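Local coordinates for protein endonuclease III (PDB 1ORN) that probably removes oxidised pyrimidine bases from DNA as a base-excision repair glycosylase of the helix-hairpin-helix family, carrying a [4Fe-4S] cluster, at residues I185-Y190 / P200-L205; D15-M20 / K150-C155. All coordinates share one frame; numbering follows the deposited sequence.

Contact 1: I185-Y190 / P200-L205; sequences IFFGRY and PSCPLL. With SF4 (iron/sulfur cluster), chain F.
F187 and C202 meet beside the iron-sulfur cluster, the cysteine sulfur lying at the rim of the phenyl ring, with F187 CZ 4.0 Å from C202 SG. The same rim faces the inorganic core: F187 CE2 comes within 3.6 Å of sulfide S3, which sits in the plane of the ring. From another direction L204 brings one methyl obliquely to the ring, CD1 being 4.0 Å from F187 CZ. C202 SG is a ligand of the cluster, 2.3 Å from FE1. The same sulfur accepts a fairly straight hydrogen bond (159°) from the backbone N of L204, with N and SG 3.4 Å apart. This N-H···S bond would probably draw some negative charge off the thiolate. It forms within a type I turn from C202 to L205, part of the [4Fe-4S] cluster loop of the endonuclease III family, in which C202 stands with C192, C199 and C208. F187 projects from helix 177-191 to the cluster because its chi1 of -175° sets CG opposite the backbone N. Further out, M17 of helix 7-20 and V148 of helix 143-152 pack on its side chain.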
loop_
_atom_site.group_PDB
_atom_site.type_symbol
_atom_site.label_atom_id
_atom_site.label_comp_id
_atom_site.label_asym_id
_atom_site.label_seq_id
_atom_site.Cartn_x
_atom_site.Cartn_y
_atom_site.Cartn_z
ATOM N N ILE C 185 -2.481 -7.052 -4.378
ATOM C CA ILE C 185 -2.091 -5.820 -5.049
ATOM C C ILE C 185 -1.653 -6.113 -6.480
ATOM O O ILE C 185 -2.006 -5.388 -7.404
ATOM C CB ILE C 185 -0.946 -5.107 -4.300
ATOM C CG1 ILE C 185 -1.491 -4.492 -3.007
ATOM C CG2 ILE C 185 -0.335 -4.023 -5.184
ATOM C CD1 ILE C 185 -0.469 -3.719 -2.220
ATOM N N PHE C 186 -0.880 -7.173 -6.659
ATOM C CA PHE C 186 -0.433 -7.541 -7.994
ATOM C C PHE C 186 -1.625 -7.955 -8.848
ATOM O O PHE C 186 -1.718 -7.587 -10.015
ATOM C CB PHE C 186 0.581 -8.684 -7.919
ATOM C CG PHE C 186 2.017 -8.220 -7.899
ATOM C CD1 PHE C 186 2.459 -7.304 -6.949
ATOM C CD2 PHE C 186 2.932 -8.708 -8.834
ATOM C CE1 PHE C 186 3.788 -6.878 -6.927
ATOM C CE2 PHE C 186 4.262 -8.290 -8.822
ATOM C CZ PHE C 186 4.692 -7.376 -7.869
ATOM N N PHE C 187 -2.540 -8.715 -8.257
ATOM C CA PHE C 187 -3.722 -9.172 -8.981
ATOM C C PHE C 187 -4.487 -7.966 -9.518
ATOM O O PHE C 187 -4.887 -7.938 -10.674
ATOM C CB PHE C 187 -4.615 -10.000 -8.050
ATOM C CG PHE C 187 -5.799 -10.625 -8.732
ATOM C CD1 PHE C 187 -5.644 -11.752 -9.532
ATOM C CD2 PHE C 187 -7.074 -10.086 -8.574
ATOM C CE1 PHE C 187 -6.744 -12.335 -10.166
ATOM C CE2 PHE C 187 -8.177 -10.659 -9.204
ATOM C CZ PHE C 187 -8.010 -11.788 -10.002
ATOM N N GLY C 188 -4.679 -6.956 -8.673
ATOM C CA GLY C 188 -5.396 -5.771 -9.112
ATOM C C GLY C 188 -4.586 -4.875 -10.037
ATOM O O GLY C 188 -5.119 -4.293 -10.984
ATOM N N ARG C 189 -3.289 -4.762 -9.774
ATOM C CA ARG C 189 -2.438 -3.896 -10.587
ATOM C C ARG C 189 -2.222 -4.416 -12.003
ATOM O O ARG C 189 -2.288 -3.657 -12.972
ATOM C CB ARG C 189 -1.075 -3.715 -9.908
ATOM C CG ARG C 189 -0.103 -2.808 -10.663
ATOM C CD ARG C 189 1.158 -2.563 -9.838
ATOM N NE ARG C 189 0.859 -1.783 -8.640
ATOM C CZ ARG C 189 1.509 -1.893 -7.487
ATOM N NH1 ARG C 189 2.506 -2.755 -7.359
ATOM N NH2 ARG C 189 1.161 -1.136 -6.456
ATOM N N TYR C 190 -2.002 -5.719 -12.115
ATOM C CA TYR C 190 -1.710 -6.333 -13.405
ATOM C C TYR C 190 -2.791 -7.181 -14.063
ATOM O O TYR C 190 -2.670 -7.521 -15.240
ATOM C CB TYR C 190 -0.448 -7.172 -13.263
ATOM C CG TYR C 190 0.745 -6.369 -12.815
ATOM C CD1 TYR C 190 1.331 -5.426 -13.661
ATOM C CD2 TYR C 190 1.279 -6.537 -11.538
ATOM C CE1 TYR C 190 2.425 -4.665 -13.243
ATOM C CE2 TYR C 190 2.370 -5.779 -11.110
ATOM C CZ TYR C 190 2.936 -4.845 -11.967
ATOM O OH TYR C 190 4.005 -4.082 -11.542
ATOM N N PRO C 200 -12.090 -12.152 -19.339
ATOM C CA PRO C 200 -12.105 -13.273 -20.288
ATOM C C PRO C 200 -11.152 -14.424 -19.968
ATOM O O PRO C 200 -11.483 -15.592 -20.175
ATOM C CB PRO C 200 -11.770 -12.598 -21.612
ATOM C CG PRO C 200 -12.456 -11.271 -21.469
ATOM C CD PRO C 200 -12.072 -10.863 -20.055
ATOM N N SER C 201 -9.972 -14.093 -19.460
ATOM C CA SER C 201 -8.975 -15.105 -19.133
ATOM C C SER C 201 -8.770 -15.265 -17.630
ATOM O O SER C 201 -7.775 -15.844 -17.196
ATOM C CB SER C 201 -7.643 -14.734 -19.777
ATOM O OG SER C 201 -7.197 -13.472 -19.306
ATOM N N CYS C 202 -9.711 -14.765 -16.837
ATOM C CA CYS C 202 -9.581 -14.846 -15.386
ATOM C C CYS C 202 -10.017 -16.181 -14.785
ATOM O O CYS C 202 -11.126 -16.657 -15.033
ATOM C CB CYS C 202 -10.365 -13.710 -14.728
ATOM S SG CYS C 202 -10.089 -13.603 -12.948
ATOM N N PRO C 203 -9.140 -16.800 -13.975
ATOM C CA PRO C 203 -9.387 -18.084 -13.312
ATOM C C PRO C 203 -10.484 -18.008 -12.252
ATOM O O PRO C 203 -10.922 -19.034 -11.726
ATOM C CB PRO C 203 -8.033 -18.421 -12.690
ATOM C CG PRO C 203 -7.055 -17.696 -13.566
ATOM C CD PRO C 203 -7.741 -16.382 -13.780
ATOM N N LEU C 204 -10.919 -16.791 -11.938
ATOM C CA LEU C 204 -11.951 -16.591 -10.927
ATOM C C LEU C 204 -13.266 -16.116 -11.530
ATOM O O LEU C 204 -14.230 -15.853 -10.813
ATOM C CB LEU C 204 -11.466 -15.579 -9.883
ATOM C CG LEU C 204 -10.225 -15.989 -9.090
ATOM C CD1 LEU C 204 -9.808 -14.828 -8.188
ATOM C CD2 LEU C 204 -10.512 -17.242 -8.267
ATOM N N LEU C 205 -13.299 -16.010 -12.853
ATOM C CA LEU C 205 -14.500 -15.569 -13.555
ATOM C C LEU C 205 -15.707 -16.417 -13.138
ATOM O O LEU C 205 -16.816 -15.902 -13.012
ATOM C CB LEU C 205 -14.297 -15.697 -15.071
ATOM C CG LEU C 205 -15.020 -14.742 -16.031
ATOM C CD1 LEU C 205 -15.116 -15.419 -17.396
ATOM C CD2 LEU C 205 -16.405 -14.384 -15.529
HETATM FE FE1 SF4 F . -11.352 -11.666 -12.657
HETATM FE FE2 SF4 F . -11.440 -9.066 -11.733
HETATM FE FE3 SF4 F . -12.731 -9.814 -13.957
HETATM FE FE4 SF4 F . -13.553 -10.683 -11.528
HETATM S S1 SF4 F . -13.635 -8.520 -12.283
HETATM S S2 SF4 F . -13.488 -11.813 -13.416
HETATM S S3 SF4 F . -11.591 -10.817 -10.484
HETATM S S4 SF4 F . -10.532 -9.777 -13.736
#

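Contact 2: D15-M20 / K150-C155; sequences DEMAKM and KRLGFC. With SF4 (iron/sulfur cluster), chain F.
M17 and L152 reach toward each other tip to tip, the methionine methyl CE standing 3.6 Å from L152 CD2. The same methyl also approaches the end of the F154 ring obliquely, 4.1 Å from CZ, so one methyl group touches both L152 and F154. M17 gets there as an extended chain beyond CG, with chi2 at -177° and chi3 at -169°. Of the two branches of L152, CD1 comes nearest the cluster, 3.5 Å from sulfide S3, while CD2 meets the methionine and still lies near S3. A glycine here would probably leave M17 CE without its leucine neighbour and strip an apolar cover from S3. Around this buried point F154 is packed against I10, C13 and L14 of helix 7-20, and V148 also touches M17. Only side-chain ends meet, however, for the nearest backbones, at M17 and L152, keep their CA atoms 12.0 Å apart. The far side of helix 7-20 is looser: K19 is exposed to solvent, and the ends of its chain and of D15 are not modelled. G153, with positive phi, ends helix 143-152 and lets the chain turn so that F154 joins L152 at M17. R151 lies along another part of the cluster, its CD 4.0 Å from S1. L152 and R151, at the end of helix 143-152, thus line the [4Fe-4S] pocket of this HhH-GPD glycosylase, and M17 backs L152 from the second shell.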
loop_
_atom_site.group_PDB
_atom_site.type_symbol
_atom_site.label_atom_id
_atom_site.label_comp_id
_atom_site.label_asym_id
_atom_site.label_seq_id
_atom_site.Cartn_x
_atom_site.Cartn_y
_atom_site.Cartn_z
ATOM N N ASP C 15 -5.936 -18.394 -3.101
ATOM C CA ASP C 15 -5.041 -19.477 -3.497
ATOM C C ASP C 15 -4.684 -19.351 -4.977
ATOM O O ASP C 15 -3.559 -19.651 -5.382
ATOM C CB ASP C 15 -5.703 -20.826 -3.230
ATOM N N GLU C 16 -5.642 -18.901 -5.781
ATOM C CA GLU C 16 -5.424 -18.745 -7.215
ATOM C C GLU C 16 -4.516 -17.550 -7.498
ATOM O O GLU C 16 -3.633 -17.622 -8.354
ATOM C CB GLU C 16 -6.761 -18.561 -7.933
ATOM C CG GLU C 16 -6.696 -18.758 -9.442
ATOM C CD GLU C 16 -6.358 -20.192 -9.837
ATOM O OE1 GLU C 16 -7.082 -21.118 -9.408
ATOM O OE2 GLU C 16 -5.372 -20.392 -10.580
ATOM N N MET C 17 -4.740 -16.447 -6.785
ATOM C CA MET C 17 -3.921 -15.253 -6.968
ATOM C C MET C 17 -2.467 -15.598 -6.684
ATOM O O MET C 17 -1.555 -15.034 -7.286
ATOM C CB MET C 17 -4.364 -14.137 -6.015
ATOM C CG MET C 17 -5.776 -13.651 -6.234
ATOM S SD MET C 17 -6.206 -12.280 -5.124
ATOM C CE MET C 17 -8.008 -12.173 -5.409
ATOM N N ALA C 18 -2.257 -16.521 -5.750
ATOM C CA ALA C 18 -0.915 -16.945 -5.382
ATOM C C ALA C 18 -0.263 -17.687 -6.545
ATOM O O ALA C 18 0.938 -17.563 -6.772
ATOM C CB ALA C 18 -0.966 -17.843 -4.147
ATOM N N LYS C 19 -1.063 -18.453 -7.280
ATOM C CA LYS C 19 -0.561 -19.210 -8.424
ATOM C C LYS C 19 -0.270 -18.293 -9.605
ATOM O O LYS C 19 0.620 -18.568 -10.410
ATOM C CB LYS C 19 -1.578 -20.279 -8.851
ATOM C CG LYS C 19 -1.782 -21.389 -7.834
ATOM C CD LYS C 19 -2.735 -22.455 -8.362
ATOM N N MET C 20 -1.020 -17.202 -9.701
ATOM C CA MET C 20 -0.850 -16.252 -10.791
ATOM C C MET C 20 0.319 -15.303 -10.540
ATOM O O MET C 20 1.036 -14.926 -11.468
ATOM C CB MET C 20 -2.137 -15.449 -10.979
ATOM C CG MET C 20 -2.174 -14.619 -12.247
ATOM S SD MET C 20 -3.729 -13.729 -12.462
ATOM C CE MET C 20 -4.901 -14.999 -12.007
ATOM N N LYS C 150 -14.026 -5.948 -3.402
ATOM C CA LYS C 150 -15.409 -5.632 -3.721
ATOM C C LYS C 150 -15.906 -6.258 -5.018
ATOM O O LYS C 150 -17.060 -6.672 -5.103
ATOM C CB LYS C 150 -15.593 -4.116 -3.721
ATOM C CG LYS C 150 -15.463 -3.557 -2.298
ATOM C CD LYS C 150 -15.584 -2.058 -2.224
ATOM C CE LYS C 150 -15.642 -1.615 -0.761
ATOM N NZ LYS C 150 -15.796 -0.143 -0.645
ATOM N N ARG C 151 -15.046 -6.352 -6.023
ATOM C CA ARG C 151 -15.467 -6.965 -7.283
ATOM C C ARG C 151 -15.729 -8.457 -7.108
ATOM O O ARG C 151 -16.729 -8.985 -7.601
ATOM C CB ARG C 151 -14.405 -6.763 -8.360
ATOM C CG ARG C 151 -14.352 -5.364 -8.926
ATOM C CD ARG C 151 -13.311 -5.279 -10.022
ATOM N NE ARG C 151 -13.396 -4.020 -10.755
ATOM C CZ ARG C 151 -12.516 -3.629 -11.670
ATOM N NH1 ARG C 151 -11.474 -4.396 -11.970
ATOM N NH2 ARG C 151 -12.682 -2.472 -12.289
ATOM N N LEU C 152 -14.830 -9.131 -6.402
ATOM C CA LEU C 152 -14.942 -10.568 -6.171
ATOM C C LEU C 152 -16.044 -10.951 -5.184
ATOM O O LEU C 152 -16.534 -12.082 -5.196
ATOM C CB LEU C 152 -13.599 -11.109 -5.680
ATOM C CG LEU C 152 -12.859 -12.179 -6.489
ATOM C CD1 LEU C 152 -13.391 -12.295 -7.917
ATOM C CD2 LEU C 152 -11.381 -11.824 -6.473
ATOM N N GLY C 153 -16.435 -10.017 -4.327
ATOM C CA GLY C 153 -17.473 -10.320 -3.362
ATOM C C GLY C 153 -16.940 -10.741 -2.009
ATOM O O GLY C 153 -17.623 -11.427 -1.254
ATOM N N PHE C 154 -15.711 -10.340 -1.701
ATOM C CA PHE C 154 -15.104 -10.660 -0.418
ATOM C C PHE C 154 -15.883 -9.915 0.662
ATOM O O PHE C 154 -16.034 -10.393 1.785
ATOM C CB PHE C 154 -13.644 -10.192 -0.388
ATOM C CG PHE C 154 -12.683 -11.088 -1.129
ATOM C CD1 PHE C 154 -13.132 -12.017 -2.063
ATOM C CD2 PHE C 154 -11.309 -10.972 -0.907
ATOM C CE1 PHE C 154 -12.229 -12.818 -2.764
ATOM C CE2 PHE C 154 -10.397 -11.767 -1.605
ATOM C CZ PHE C 154 -10.859 -12.692 -2.535
ATOM N N CYS C 155 -16.366 -8.733 0.298
ATOM C CA CYS C 155 -17.124 -7.872 1.200
ATOM C C CYS C 155 -18.160 -7.111 0.378
ATOM O O CYS C 155 -18.257 -7.307 -0.832
ATOM C CB CYS C 155 -16.182 -6.878 1.876
ATOM S SG CYS C 155 -15.308 -5.832 0.690
HETATM FE FE1 SF4 F . -11.352 -11.666 -12.657
HETATM FE FE2 SF4 F . -11.440 -9.066 -11.733
HETATM FE FE3 SF4 F . -12.731 -9.814 -13.957
HETATM FE FE4 SF4 F . -13.553 -10.683 -11.528
HETATM S S1 SF4 F . -13.635 -8.520 -12.283
HETATM S S2 SF4 F . -13.488 -11.813 -13.416
HETATM S S3 SF4 F . -11.591 -10.817 -10.484
HETATM S S4 SF4 F . -10.532 -9.777 -13.736
#

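The centres of contacts 1 and 2 lie about 8 Å apart, and both border the single iron-sulfur cluster. Contact 2 joins helix 7-20 to the end of helix 143-152, and both its segments precede those of contact 1 in the chain, which pairs helix 177-191 with the loop ahead of helix 209-215. They meet directly: P203 packs on E16 and F187 on M20, both on helix 7-20. Nearer the cluster, L204 CD1 is 3.8 Å from L152 CD2. The chain's first helix is thereby packed against its C-terminal cluster loop, so that the two ends of the chain build one region beside the iron-sulfur cluster.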